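Local coordinates for ribosomal RNA processing protein 6 (Trypanosoma brucei brucei, PDB 4NLC) that probably acts as a 3'-5' exoribonuclease in ribosomal RNA processing, the chain here being its catalytic core of exonuclease and HRDC domains, at residues A[99-109]-A[156-164]; A[315-325]-A[339-347]. The protein carries 1 engineered substitution. One frame throughout, in Å; residues are numbered along the deposited sequence.

Interaction 1 of 2, residues A[99-109]-A[156-164]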
ATOM      1  N   HIS A  99      -4.001   4.483   0.883  1.00 25.21           N
ATOM      2  CA  HIS A  99      -3.533   3.668   2.018  1.00 25.43           C
ATOM      3  C   HIS A  99      -3.280   4.497   3.299  1.00 30.81           C
ATOM      4  O   HIS A  99      -3.192   5.725   3.238  1.00 32.27           O
ATOM      5  CB  HIS A  99      -2.226   2.971   1.534  1.00 24.93           C
ATOM      6  CG  HIS A  99      -1.610   1.949   2.439  1.00 27.55           C
ATOM      7  ND1 HIS A  99      -0.562   2.275   3.279  1.00 29.25           N
ATOM      8  CD2 HIS A  99      -1.818   0.614   2.504  1.00 28.67           C
ATOM      9  CE1 HIS A  99      -0.218   1.149   3.887  1.00 28.93           C
ATOM     10  NE2 HIS A  99      -0.952   0.126   3.466  1.00 28.92           N
ATOM     11  N   HIS A 100      -3.195   3.822   4.454  1.00 25.68           N
ATOM     12  CA  HIS A 100      -2.901   4.453   5.735  1.00 25.53           C
ATOM     13  C   HIS A 100      -1.788   3.675   6.444  1.00 29.17           C
ATOM     14  O   HIS A 100      -1.883   2.465   6.593  1.00 27.03           O
ATOM     15  CB  HIS A 100      -4.155   4.572   6.641  1.00 25.84           C
ATOM     16  CG  HIS A 100      -3.841   5.266   7.943  1.00 29.15           C
ATOM     17  ND1 HIS A 100      -3.694   6.648   8.009  1.00 30.72           N
ATOM     18  CD2 HIS A 100      -3.536   4.739   9.152  1.00 30.24           C
ATOM     19  CE1 HIS A 100      -3.360   6.917   9.264  1.00 30.41           C
ATOM     20  NE2 HIS A 100      -3.254   5.802   9.990  1.00 30.79           N
ATOM     21  N   ASP A 101      -0.783   4.372   6.936  1.00 28.91           N
ATOM     22  CA  ASP A 101       0.329   3.696   7.583  1.00 30.92           C
ATOM     23  C   ASP A 101       0.690   4.224   8.956  1.00 33.45           C
ATOM     24  O   ASP A 101       1.437   3.542   9.642  1.00 34.58           O
ATOM     25  CB  ASP A 101       1.583   3.687   6.661  1.00 35.08           C
ATOM     26  CG  ASP A 101       2.090   5.040   6.183  1.00 53.61           C
ATOM     27  OD1 ASP A 101       2.168   5.972   7.009  1.00 57.98           O
ATOM     28  OD2 ASP A 101       2.473   5.145   5.000  1.00 61.03           O
ATOM     29  N   PHE A 102       0.226   5.424   9.361  1.00 28.58           N
ATOM     30  CA  PHE A 102       0.641   5.976  10.673  1.00 28.11           C
ATOM     31  C   PHE A 102       0.027   5.269  11.891  1.00 31.73           C
ATOM     32  O   PHE A 102       0.761   4.847  12.772  1.00 31.24           O
ATOM     33  CB  PHE A 102       0.399   7.487  10.755  1.00 29.04           C
ATOM     34  CG  PHE A 102       1.195   8.157  11.850  1.00 30.95           C
ATOM     35  CD1 PHE A 102       2.562   8.362  11.713  1.00 33.99           C
ATOM     36  CD2 PHE A 102       0.581   8.575  13.023  1.00 32.72           C
ATOM     37  CE1 PHE A 102       3.301   8.960  12.738  1.00 34.68           C
ATOM     38  CE2 PHE A 102       1.321   9.181  14.040  1.00 35.72           C
ATOM     39  CZ  PHE A 102       2.673   9.367  13.888  1.00 33.95           C
ATOM     40  N   TYR A 103      -1.303   5.142  11.940  1.00 29.66           N
ATOM     41  CA  TYR A 103      -2.035   4.507  13.049  1.00 29.02           C
ATOM     42  C   TYR A 103      -2.383   3.062  12.751  1.00 31.90           C
ATOM     43  O   TYR A 103      -3.530   2.625  12.906  1.00 32.72           O
ATOM     44  CB  TYR A 103      -3.275   5.332  13.429  1.00 30.22           C
ATOM     45  CG  TYR A 103      -2.933   6.724  13.910  1.00 33.15           C
ATOM     46  CD1 TYR A 103      -2.452   6.937  15.198  1.00 35.39           C
ATOM     47  CD2 TYR A 103      -3.141   7.837  13.095  1.00 33.65           C
ATOM     48  CE1 TYR A 103      -2.160   8.219  15.658  1.00 38.35           C
ATOM     49  CE2 TYR A 103      -2.877   9.128  13.555  1.00 35.27           C
ATOM     50  CZ  TYR A 103      -2.369   9.311  14.832  1.00 44.51           C
ATOM     51  OH  TYR A 103      -2.084  10.571  15.301  1.00 42.97           O
ATOM     52  N   SER A 104      -1.365   2.317  12.312  1.00 27.30           N
ATOM     53  CA  SER A 104      -1.425   0.909  11.963  1.00 25.31           C
ATOM     54  C   SER A 104       0.003   0.391  11.838  1.00 30.11           C
ATOM     55  O   SER A 104       0.865   1.058  11.227  1.00 27.68           O
ATOM     56  CB  SER A 104      -2.177   0.702  10.653  1.00 26.25           C
ATOM     57  OG  SER A 104      -2.157  -0.666  10.293  1.00 29.17           O
ATOM     58  N   TYR A 105       0.252  -0.810  12.411  1.00 26.98           N
ATOM     59  CA  TYR A 105       1.582  -1.421  12.339  1.00 26.01           C
ATOM     60  C   TYR A 105       1.970  -1.795  10.914  1.00 29.53           C
ATOM     61  O   TYR A 105       2.981  -1.316  10.419  1.00 29.69           O
ATOM     62  CB  TYR A 105       1.713  -2.623  13.275  1.00 26.55           C
ATOM     63  CG  TYR A 105       3.139  -3.102  13.323  1.00 29.14           C
ATOM     64  CD1 TYR A 105       4.110  -2.393  14.031  1.00 31.75           C
ATOM     65  CD2 TYR A 105       3.544  -4.219  12.597  1.00 28.67           C
ATOM     66  CE1 TYR A 105       5.447  -2.788  14.017  1.00 33.37           C
ATOM     67  CE2 TYR A 105       4.877  -4.628  12.586  1.00 30.21           C
ATOM     68  CZ  TYR A 105       5.823  -3.914  13.301  1.00 40.03           C
ATOM     69  OH  TYR A 105       7.129  -4.337  13.300  1.00 46.11           O
ATOM     70  N   GLN A 106       1.168  -2.633  10.257  1.00 25.98           N
ATOM     71  CA  GLN A 106       1.440  -3.055   8.887  1.00 25.70           C
ATOM     72  C   GLN A 106       0.866  -2.071   7.896  1.00 28.74           C
ATOM     73  O   GLN A 106       1.293  -2.040   6.745  1.00 27.45           O
ATOM     74  CB  GLN A 106       0.858  -4.456   8.613  1.00 27.06           C
ATOM     75  CG  GLN A 106       1.489  -5.586   9.445  1.00 28.21           C
ATOM     76  CD  GLN A 106       0.832  -6.914   9.157  1.00 41.54           C
ATOM     77  OE1 GLN A 106       0.789  -7.392   8.019  1.00 30.11           O
ATOM     78  NE2 GLN A 106       0.227  -7.495  10.170  1.00 37.17           N
ATOM     79  N   GLY A 107      -0.111  -1.286   8.337  1.00 26.51           N
ATOM     80  CA  GLY A 107      -0.801  -0.360   7.453  1.00 25.26           C
ATOM     81  C   GLY A 107      -1.998  -1.055   6.837  1.00 28.09           C
ATOM     82  O   GLY A 107      -2.168  -2.272   6.991  1.00 25.87           O
ATOM     83  N   PHE A 108      -2.867  -0.286   6.180  1.00 24.62           N
ATOM     84  CA  PHE A 108      -4.040  -0.867   5.537  1.00 23.18           C
ATOM     85  C   PHE A 108      -4.543  -0.026   4.383  1.00 25.86           C
ATOM     86  O   PHE A 108      -4.489   1.199   4.431  1.00 25.34           O
ATOM     87  CB  PHE A 108      -5.180  -1.195   6.551  1.00 24.44           C
ATOM     88  CG  PHE A 108      -5.663  -0.050   7.414  1.00 25.55           C
ATOM     89  CD1 PHE A 108      -6.577   0.874   6.925  1.00 26.44           C
ATOM     90  CD2 PHE A 108      -5.231   0.080   8.734  1.00 27.62           C
ATOM     91  CE1 PHE A 108      -7.027   1.931   7.729  1.00 27.95           C
ATOM     92  CE2 PHE A 108      -5.658   1.148   9.528  1.00 29.54           C
ATOM     93  CZ  PHE A 108      -6.569   2.057   9.028  1.00 27.64           C
ATOM     94  N   THR A 109      -5.123  -0.689   3.385  1.00 23.61           N
ATOM     95  CA  THR A 109      -5.730  -0.001   2.254  1.00 22.82           C
ATOM     96  C   THR A 109      -7.037   0.664   2.693  1.00 26.09           C
ATOM     97  O   THR A 109      -7.888   0.024   3.317  1.00 24.94           O
ATOM     98  CB  THR A 109      -5.929  -0.962   1.095  1.00 23.39           C
ATOM     99  OG1 THR A 109      -4.694  -1.645   0.882  1.00 25.31           O
ATOM    100  CG2 THR A 109      -6.356  -0.236  -0.185  1.00 18.79           C
ATOM    101  N   ARG A 156       1.386  -5.443  -3.210  1.00 22.51           N
ATOM    102  CA  ARG A 156       1.591  -5.904  -1.840  1.00 23.63           C
ATOM    103  C   ARG A 156       0.337  -5.655  -0.986  1.00 27.44           C
ATOM    104  O   ARG A 156      -0.132  -6.548  -0.302  1.00 29.39           O
ATOM    105  CB  ARG A 156       2.844  -5.214  -1.255  1.00 22.15           C
ATOM    106  CG  ARG A 156       4.126  -5.879  -1.741  1.00 28.49           C
ATOM    107  CD  ARG A 156       5.354  -5.029  -1.442  1.00 37.34           C
ATOM    108  NE  ARG A 156       6.390  -5.239  -2.457  1.00 57.36           N
ATOM    109  CZ  ARG A 156       7.388  -6.110  -2.348  1.00 73.39           C
ATOM    110  NH1 ARG A 156       7.503  -6.867  -1.261  1.00 70.92           N
ATOM    111  NH2 ARG A 156       8.281  -6.226  -3.318  1.00 51.61           N
ATOM    112  N   TRP A 157      -0.192  -4.450  -1.032  1.00 24.96           N
ATOM    113  CA  TRP A 157      -1.386  -4.025  -0.300  1.00 25.12           C
ATOM    114  C   TRP A 157      -2.568  -4.939  -0.546  1.00 28.93           C
ATOM    115  O   TRP A 157      -3.179  -5.405   0.424  1.00 28.16           O
ATOM    116  CB  TRP A 157      -1.736  -2.575  -0.666  1.00 24.13           C
ATOM    117  CG  TRP A 157      -0.699  -1.572  -0.228  1.00 26.30           C
ATOM    118  CD1 TRP A 157       0.301  -1.765   0.685  1.00 29.91           C
ATOM    119  CD2 TRP A 157      -0.584  -0.210  -0.670  1.00 26.44           C
ATOM    120  NE1 TRP A 157       1.025  -0.603   0.849  1.00 30.37           N
ATOM    121  CE2 TRP A 157       0.492   0.373   0.041  1.00 31.51           C
ATOM    122  CE3 TRP A 157      -1.321   0.595  -1.558  1.00 27.95           C
ATOM    123  CZ2 TRP A 157       0.864   1.719  -0.123  1.00 31.08           C
ATOM    124  CZ3 TRP A 157      -0.940   1.925  -1.735  1.00 29.58           C
ATOM    125  CH2 TRP A 157       0.135   2.475  -1.015  1.00 30.60           C
ATOM    126  N   LEU A 158      -2.858  -5.242  -1.852  1.00 25.01           N
ATOM    127  CA  LEU A 158      -3.965  -6.100  -2.283  1.00 24.39           C
ATOM    128  C   LEU A 158      -3.887  -7.460  -1.613  1.00 25.86           C
ATOM    129  O   LEU A 158      -4.902  -8.020  -1.228  1.00 23.86           O
ATOM    130  CB  LEU A 158      -3.962  -6.268  -3.828  1.00 24.69           C
ATOM    131  CG  LEU A 158      -4.490  -5.088  -4.692  1.00 28.16           C
ATOM    132  CD1 LEU A 158      -4.372  -5.411  -6.180  1.00 27.39           C
ATOM    133  CD2 LEU A 158      -5.924  -4.812  -4.413  1.00 27.88           C
ATOM    134  N   GLN A 159      -2.664  -7.967  -1.439  1.00 23.33           N
ATOM    135  CA  GLN A 159      -2.419  -9.247  -0.796  1.00 24.02           C
ATOM    136  C   GLN A 159      -2.669  -9.158   0.698  1.00 26.33           C
ATOM    137  O   GLN A 159      -3.501  -9.882   1.227  1.00 25.58           O
ATOM    138  CB  GLN A 159      -1.000  -9.764  -1.097  1.00 25.47           C
ATOM    139  CG  GLN A 159      -0.752  -9.999  -2.580  1.00 28.14           C
ATOM    140  CD  GLN A 159       0.663 -10.427  -2.859  1.00 35.97           C
ATOM    141  OE1 GLN A 159       1.342 -11.019  -2.011  1.00 26.65           O
ATOM    142  NE2 GLN A 159       1.121 -10.190  -4.079  1.00 26.74           N
ATOM    143  N   LYS A 160      -1.946  -8.279   1.369  1.00 23.80           N
ATOM    144  CA  LYS A 160      -2.042  -8.058   2.810  1.00 23.42           C
ATOM    145  C   LYS A 160      -3.481  -7.907   3.282  1.00 27.49           C
ATOM    146  O   LYS A 160      -3.899  -8.573   4.233  1.00 27.57           O
ATOM    147  CB  LYS A 160      -1.226  -6.792   3.175  1.00 25.29           C
ATOM    148  CG  LYS A 160      -1.485  -6.190   4.573  1.00 24.21           C
ATOM    149  CD  LYS A 160      -0.685  -4.873   4.798  1.00 29.25           C
ATOM    150  CE  LYS A 160      -1.162  -3.640   3.998  1.00 26.34           C
ATOM    151  NZ  LYS A 160      -0.193  -2.504   4.098  1.00 23.75           N
ATOM    152  N   ASP A 161      -4.239  -7.029   2.612  1.00 24.06           N
ATOM    153  CA  ASP A 161      -5.577  -6.662   3.051  1.00 22.90           C
ATOM    154  C   ASP A 161      -6.692  -7.519   2.539  1.00 30.56           C
ATOM    155  O   ASP A 161      -7.695  -7.642   3.234  1.00 32.64           O
ATOM    156  CB  ASP A 161      -5.849  -5.193   2.710  1.00 22.08           C
ATOM    157  CG  ASP A 161      -4.992  -4.231   3.527  1.00 27.96           C
ATOM    158  OD1 ASP A 161      -5.059  -4.295   4.767  1.00 29.17           O
ATOM    159  OD2 ASP A 161      -4.268  -3.393   2.912  1.00 27.27           O
ATOM    160  N   PHE A 162      -6.594  -8.024   1.305  1.00 27.49           N
ATOM    161  CA  PHE A 162      -7.744  -8.700   0.697  1.00 27.42           C
ATOM    162  C   PHE A 162      -7.511 -10.057   0.018  1.00 30.47           C
ATOM    163  O   PHE A 162      -8.442 -10.568  -0.609  1.00 30.11           O
ATOM    164  CB  PHE A 162      -8.371  -7.745  -0.353  1.00 28.15           C
ATOM    165  CG  PHE A 162      -8.381  -6.267  -0.024  1.00 28.30           C
ATOM    166  CD1 PHE A 162      -9.139  -5.777   1.042  1.00 29.40           C
ATOM    167  CD2 PHE A 162      -7.719  -5.352  -0.840  1.00 28.60           C
ATOM    168  CE1 PHE A 162      -9.180  -4.403   1.323  1.00 30.44           C
ATOM    169  CE2 PHE A 162      -7.760  -3.980  -0.559  1.00 30.88           C
ATOM    170  CZ  PHE A 162      -8.496  -3.513   0.514  1.00 28.88           C
ATOM    171  N   GLY A 163      -6.287 -10.575   0.048  1.00 26.76           N
ATOM    172  CA  GLY A 163      -5.948 -11.799  -0.679  1.00 25.40           C
ATOM    173  C   GLY A 163      -6.231 -11.664  -2.173  1.00 27.05           C
ATOM    174  O   GLY A 163      -6.654 -12.634  -2.812  1.00 25.85           O
ATOM    175  N   LEU A 164      -5.989 -10.443  -2.745  1.00 22.63           N
ATOM    176  CA  LEU A 164      -6.170 -10.134  -4.169  1.00 21.88           C
ATOM    177  C   LEU A 164      -4.846 -10.138  -4.943  1.00 26.87           C
ATOM    178  O   LEU A 164      -3.836  -9.597  -4.479  1.00 26.25           O
ATOM    179  CB  LEU A 164      -6.970  -8.822  -4.395  1.00 21.19           C
ATOM    180  CG  LEU A 164      -8.444  -8.858  -3.968  1.00 23.93           C
ATOM    181  CD1 LEU A 164      -9.102  -7.482  -4.066  1.00 23.13           C
ATOM    182  CD2 LEU A 164      -9.220  -9.845  -4.792  1.00 28.04           C
TER
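His99 lies flat against Trp157, its imidazole in an offset stack on the five-membered ring of the indole with the planes only 7° apart and the centroids 3.8 Å from each other. CB of His99 extends the overlap, sitting over the face of the six-membered ring as a CH-pi contact. Lys160 arrives at the imidazole edge, where NZ donates to His99 NE2 at 2.8 Å, nearly in the ring plane. The same ammonium also donates to Gln106 O (3.1 Å), from above the carbonyl plane. A bend at chi3 (71°) turns the last part of the lysine chain past Gly107 O to reach both acceptors. In the mixed sheet of this exonuclease domain of RNase H-like fold, strands 92-100 and 108-115 are antiparallel neighbours, and helix 152-162 packs at the end where 101-107 joins them. Packing is tight where strand 108-115 begins: Asp161 OD2 accepts from both Thr109 N (2.9 Å) and Thr109 OG1 (2.7 Å), which approach from the same face of the carboxylate, while CZ of Phe162 rests 3.7 Å from Thr109 CB. Asp161 OD1 forms a salt bridge with Arg129. Toward the turn the contact is looser and partly exposed, with CB of Gln106 no nearer than 4.1 Å to Lys160 CD and the Gln106 amide directed to Tyr265 and Asn15.

Interaction 2 of 2, residues A[315-325]-A[339-347]. Engineered in segment 315-325: Ser321 (natural residue Cys).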
ATOM      1  N   ALA A 315       4.067   6.192  15.638  1.00 33.55           N
ATOM      2  CA  ALA A 315       2.910   6.602  16.429  1.00 32.53           C
ATOM      3  C   ALA A 315       3.119   6.245  17.927  1.00 36.20           C
ATOM      4  O   ALA A 315       2.480   6.838  18.799  1.00 36.93           O
ATOM      5  CB  ALA A 315       1.629   5.978  15.874  1.00 32.30           C
ATOM      6  N   VAL A 316       3.998   5.282  18.224  1.00 30.55           N
ATOM      7  CA  VAL A 316       4.304   4.941  19.614  1.00 30.38           C
ATOM      8  C   VAL A 316       5.211   6.048  20.197  1.00 36.75           C
ATOM      9  O   VAL A 316       4.907   6.628  21.253  1.00 35.95           O
ATOM     10  CB  VAL A 316       4.959   3.531  19.748  1.00 32.89           C
ATOM     11  CG1 VAL A 316       5.546   3.303  21.147  1.00 31.77           C
ATOM     12  CG2 VAL A 316       3.961   2.430  19.403  1.00 32.52           C
ATOM     13  N   MET A 317       6.306   6.349  19.480  1.00 33.67           N
ATOM     14  CA  MET A 317       7.347   7.267  19.918  1.00 35.08           C
ATOM     15  C   MET A 317       8.116   7.747  18.684  1.00 39.38           C
ATOM     16  O   MET A 317       8.512   6.927  17.859  1.00 38.39           O
ATOM     17  CB  MET A 317       8.291   6.405  20.796  1.00 37.36           C
ATOM     18  CG  MET A 317       9.207   7.122  21.715  1.00 41.64           C
ATOM     19  SD  MET A 317      10.495   5.976  22.325  1.00 44.84           S
ATOM     20  CE  MET A 317       9.517   4.818  23.241  1.00 41.78           C
ATOM     21  N   HIS A 318       8.387   9.050  18.578  1.00 38.25           N
ATOM     22  CA  HIS A 318       9.199   9.571  17.472  1.00 39.44           C
ATOM     23  C   HIS A 318      10.633   9.006  17.576  1.00 42.72           C
ATOM     24  O   HIS A 318      11.103   8.720  18.667  1.00 41.62           O
ATOM     25  CB  HIS A 318       9.210  11.107  17.472  1.00 41.78           C
ATOM     26  CG  HIS A 318       9.803  11.704  16.233  1.00 47.37           C
ATOM     27  ND1 HIS A 318      11.176  11.849  16.081  1.00 49.69           N
ATOM     28  CD2 HIS A 318       9.192  12.161  15.114  1.00 51.59           C
ATOM     29  CE1 HIS A 318      11.353  12.404  14.895  1.00 51.00           C
ATOM     30  NE2 HIS A 318      10.188  12.615  14.273  1.00 52.42           N
ATOM     31  N   ILE A 319      11.294   8.801  16.444  1.00 40.94           N
ATOM     32  CA  ILE A 319      12.653   8.255  16.375  1.00 41.14           C
ATOM     33  C   ILE A 319      13.667   9.057  17.251  1.00 44.21           C
ATOM     34  O   ILE A 319      14.536   8.447  17.877  1.00 42.99           O
ATOM     35  CB  ILE A 319      13.100   8.107  14.880  1.00 45.56           C
ATOM     36  CG1 ILE A 319      14.336   7.202  14.713  1.00 46.04           C
ATOM     37  CG2 ILE A 319      13.299   9.455  14.190  1.00 47.93           C
ATOM     38  CD1 ILE A 319      14.074   5.730  14.830  1.00 49.53           C
ATOM     39  N   SER A 320      13.522  10.406  17.311  1.00 40.58           N
ATOM     40  CA  SER A 320      14.378  11.304  18.089  1.00 39.61           C
ATOM     41  C   SER A 320      14.206  11.052  19.562  1.00 40.63           C
ATOM     42  O   SER A 320      15.173  11.181  20.296  1.00 40.06           O
ATOM     43  CB  SER A 320      14.085  12.767  17.756  1.00 45.00           C
ATOM     44  OG  SER A 320      12.736  13.118  18.018  1.00 53.09           O
ATOM     45  N   SER A 321      12.984  10.655  19.993  1.00 36.65           N
ATOM     46  CA  SER A 321      12.656  10.306  21.383  1.00 35.01           C
ATOM     47  C   SER A 321      13.424   9.083  21.851  1.00 37.79           C
ATOM     48  O   SER A 321      13.799   9.020  23.016  1.00 36.82           O
ATOM     49  CB  SER A 321      11.158  10.103  21.566  1.00 36.05           C
ATOM     50  OG  SER A 321      10.469  11.339  21.480  1.00 41.15           O
ATOM     51  N   VAL A 322      13.680   8.125  20.936  1.00 34.86           N
ATOM     52  CA  VAL A 322      14.466   6.919  21.187  1.00 33.41           C
ATOM     53  C   VAL A 322      15.893   7.378  21.510  1.00 37.95           C
ATOM     54  O   VAL A 322      16.463   6.968  22.530  1.00 36.88           O
ATOM     55  CB  VAL A 322      14.429   5.959  19.971  1.00 37.03           C
ATOM     56  CG1 VAL A 322      15.432   4.819  20.135  1.00 36.72           C
ATOM     57  CG2 VAL A 322      13.026   5.411  19.748  1.00 36.74           C
ATOM     58  N   LEU A 323      16.436   8.281  20.661  1.00 35.57           N
ATOM     59  CA  LEU A 323      17.764   8.827  20.846  1.00 36.27           C
ATOM     60  C   LEU A 323      17.857   9.674  22.085  1.00 37.64           C
ATOM     61  O   LEU A 323      18.832   9.554  22.806  1.00 37.65           O
ATOM     62  CB  LEU A 323      18.235   9.602  19.625  1.00 38.51           C
ATOM     63  CG  LEU A 323      19.726   9.461  19.362  1.00 44.84           C
ATOM     64  CD1 LEU A 323      20.009   8.194  18.534  1.00 46.21           C
ATOM     65  CD2 LEU A 323      20.265  10.708  18.688  1.00 49.17           C
ATOM     66  N   SER A 324      16.803  10.432  22.399  1.00 32.40           N
ATOM     67  CA  SER A 324      16.741  11.276  23.589  1.00 31.77           C
ATOM     68  C   SER A 324      16.868  10.456  24.884  1.00 34.81           C
ATOM     69  O   SER A 324      17.577  10.869  25.788  1.00 34.28           O
ATOM     70  CB  SER A 324      15.447  12.078  23.600  1.00 34.65           C
ATOM     71  OG  SER A 324      15.587  13.145  24.518  1.00 49.51           O
ATOM     72  N   ILE A 325      16.183   9.303  24.961  1.00 31.02           N
ATOM     73  CA  ILE A 325      16.225   8.435  26.136  1.00 30.33           C
ATOM     74  C   ILE A 325      17.633   7.872  26.269  1.00 34.64           C
ATOM     75  O   ILE A 325      18.224   7.971  27.339  1.00 34.99           O
ATOM     76  CB  ILE A 325      15.132   7.323  26.086  1.00 32.28           C
ATOM     77  CG1 ILE A 325      13.717   7.934  26.211  1.00 31.47           C
ATOM     78  CG2 ILE A 325      15.381   6.245  27.173  1.00 32.27           C
ATOM     79  CD1 ILE A 325      12.586   6.941  26.056  1.00 31.62           C
ATOM     80  N   CYS A 339      11.441  13.151  27.458  1.00 46.56           N
ATOM     81  CA  CYS A 339      12.119  12.645  26.266  1.00 45.89           C
ATOM     82  C   CYS A 339      11.137  12.240  25.156  1.00 51.39           C
ATOM     83  O   CYS A 339      11.393  12.521  23.983  1.00 51.16           O
ATOM     84  CB  CYS A 339      13.037  11.479  26.625  1.00 45.04           C
ATOM     85  SG  CYS A 339      14.343  11.878  27.813  1.00 48.97           S
ATOM     86  N   CYS A 340      10.017  11.589  25.537  1.00 49.68           N
ATOM     87  CA  CYS A 340       8.993  11.014  24.651  1.00 49.84           C
ATOM     88  C   CYS A 340       7.942  12.003  24.092  1.00 56.32           C
ATOM     89  O   CYS A 340       7.038  11.550  23.400  1.00 55.29           O
ATOM     90  CB  CYS A 340       8.305   9.849  25.352  1.00 49.52           C
ATOM     91  SG  CYS A 340       9.403   8.476  25.752  1.00 52.44           S
ATOM     92  N   SER A 341       8.034  13.308  24.386  1.00 56.37           N
ATOM     93  CA  SER A 341       7.043  14.292  23.904  1.00 58.79           C
ATOM     94  C   SER A 341       7.002  14.362  22.354  1.00 62.91           C
ATOM     95  O   SER A 341       8.079  14.491  21.756  1.00 63.20           O
ATOM     96  CB  SER A 341       7.314  15.676  24.499  1.00 64.18           C
ATOM     97  OG  SER A 341       7.466  15.629  25.910  1.00 73.74           O
ATOM     98  N   PRO A 342       5.827  14.245  21.665  1.00 57.77           N
ATOM     99  CA  PRO A 342       4.451  14.051  22.183  1.00 57.55           C
ATOM    100  C   PRO A 342       4.198  12.637  22.708  1.00 58.15           C
ATOM    101  O   PRO A 342       4.457  11.663  22.003  1.00 56.57           O
ATOM    102  CB  PRO A 342       3.563  14.428  20.988  1.00 60.23           C
ATOM    103  CG  PRO A 342       4.398  14.141  19.776  1.00 64.37           C
ATOM    104  CD  PRO A 342       5.849  14.309  20.188  1.00 59.36           C
ATOM    105  N   VAL A 343       3.725  12.532  23.968  1.00 52.95           N
ATOM    106  CA  VAL A 343       3.542  11.260  24.672  1.00 49.73           C
ATOM    107  C   VAL A 343       2.311  10.474  24.202  1.00 48.44           C
ATOM    108  O   VAL A 343       1.176  10.889  24.423  1.00 47.73           O
ATOM    109  CB  VAL A 343       3.567  11.404  26.219  1.00 53.94           C
ATOM    110  CG1 VAL A 343       3.538  10.035  26.897  1.00 52.69           C
ATOM    111  CG2 VAL A 343       4.786  12.193  26.687  1.00 54.13           C
ATOM    112  N   SER A 344       2.547   9.279  23.647  1.00 42.16           N
ATOM    113  CA  SER A 344       1.461   8.389  23.241  1.00 41.87           C
ATOM    114  C   SER A 344       0.903   7.655  24.471  1.00 47.23           C
ATOM    115  O   SER A 344       1.537   7.649  25.537  1.00 48.72           O
ATOM    116  CB  SER A 344       1.951   7.382  22.203  1.00 43.20           C
ATOM    117  OG  SER A 344       2.741   6.360  22.792  1.00 46.66           O
ATOM    118  N   VAL A 345      -0.267   7.026  24.320  1.00 43.28           N
ATOM    119  CA  VAL A 345      -0.882   6.230  25.376  1.00 43.24           C
ATOM    120  C   VAL A 345       0.039   5.028  25.692  1.00 46.25           C
ATOM    121  O   VAL A 345       0.353   4.814  26.859  1.00 46.69           O
ATOM    122  CB  VAL A 345      -2.353   5.856  25.037  1.00 47.33           C
ATOM    123  CG1 VAL A 345      -2.875   4.710  25.904  1.00 47.38           C
ATOM    124  CG2 VAL A 345      -3.255   7.079  25.176  1.00 48.29           C
ATOM    125  N   ALA A 346       0.562   4.346  24.646  1.00 41.43           N
ATOM    126  CA  ALA A 346       1.500   3.217  24.746  1.00 40.41           C
ATOM    127  C   ALA A 346       2.683   3.539  25.686  1.00 42.99           C
ATOM    128  O   ALA A 346       2.982   2.746  26.586  1.00 43.56           O
ATOM    129  CB  ALA A 346       2.015   2.833  23.358  1.00 40.10           C
ATOM    130  N   VAL A 347       3.298   4.724  25.510  1.00 36.46           N
ATOM    131  CA  VAL A 347       4.415   5.203  26.326  1.00 36.43           C
ATOM    132  C   VAL A 347       3.947   5.531  27.762  1.00 41.72           C
ATOM    133  O   VAL A 347       4.581   5.087  28.725  1.00 39.61           O
ATOM    134  CB  VAL A 347       5.142   6.399  25.655  1.00 39.50           C
ATOM    135  CG1 VAL A 347       6.001   7.170  26.657  1.00 39.42           C
ATOM    136  CG2 VAL A 347       5.978   5.937  24.466  1.00 38.39           C
TER
HETATM  137  O   HOH W   1       5.254   8.906  22.998  1.00 33.41           O
HETATM  138  O   HOH W   2       7.369  10.804  20.755  1.00 42.89           O
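With chi1 at 75°, Ser344 places OG between its own backbone N and carbonyl carbon, facing Val316 O; in Ser321, an engineered residue that is cysteine in the natural protein, a chi1 of -71° sets OG beside the backbone N and within 2.9 Å of Cys339 O. Both hydroxyls donate across this part of the helical HRDC domain, where the ends of short helices meet the loop 340-344. Ser344 is the N-cap of helix 345-349: its OG gives its proton to Val316 O at 2.7 Å, on a lone pair in the carbonyl plane, and accepts from Val347 N. The cap thereby ties the start of one helix to the C-terminal end of helix 313-316. Water 1 joins the same place, donating to Val316 O and Pro342 O and accepting from Ser344 N, although further acceptors compete for its protons.

Apolar groups make up much of the rest of the contact. The Met317 and Val347 side chains cross at about a right angle, with Met317 CE 3.9 Å from Val347 CG2, and both residues also touch Leu354 of helix 351-359. Ile325 meets the end of helix 333-339 through CG1, 3.6 Å from Cys339 CB, and the loop through CD1, 3.5 Å from Cys340 SG. A disulfide between positions 321 and 340, seen in another structure of this protein, is absent here. Water 2 accepts from the backbone N of His318 and donates to Ser321 OG and to the backbone Cys340 O, the last at 2.8 Å.

In the fold
Interaction 1 closes before interaction 2 opens along the chain, and their centres lie about 24 Å apart, in the exonuclease and HRDC domains respectively. The first joins strands 92-100 and 108-115 of the mixed sheet to helix 152-162, near the centre of the chain; the second, about 25 Å from that centre, joins short helices and a loop. They nevertheless meet: the turn 101-107 projects from the sheet toward helix 313-316, where Ala315 CB packs 3.4 Å from Phe102 O and 4.2 Å from Tyr103 CD1. Hydrogen bonds from this turn to Ser312 and Asp310 add to the junction, so one strand connection contributes both to the exonuclease fold and to its interface with the HRDC domain.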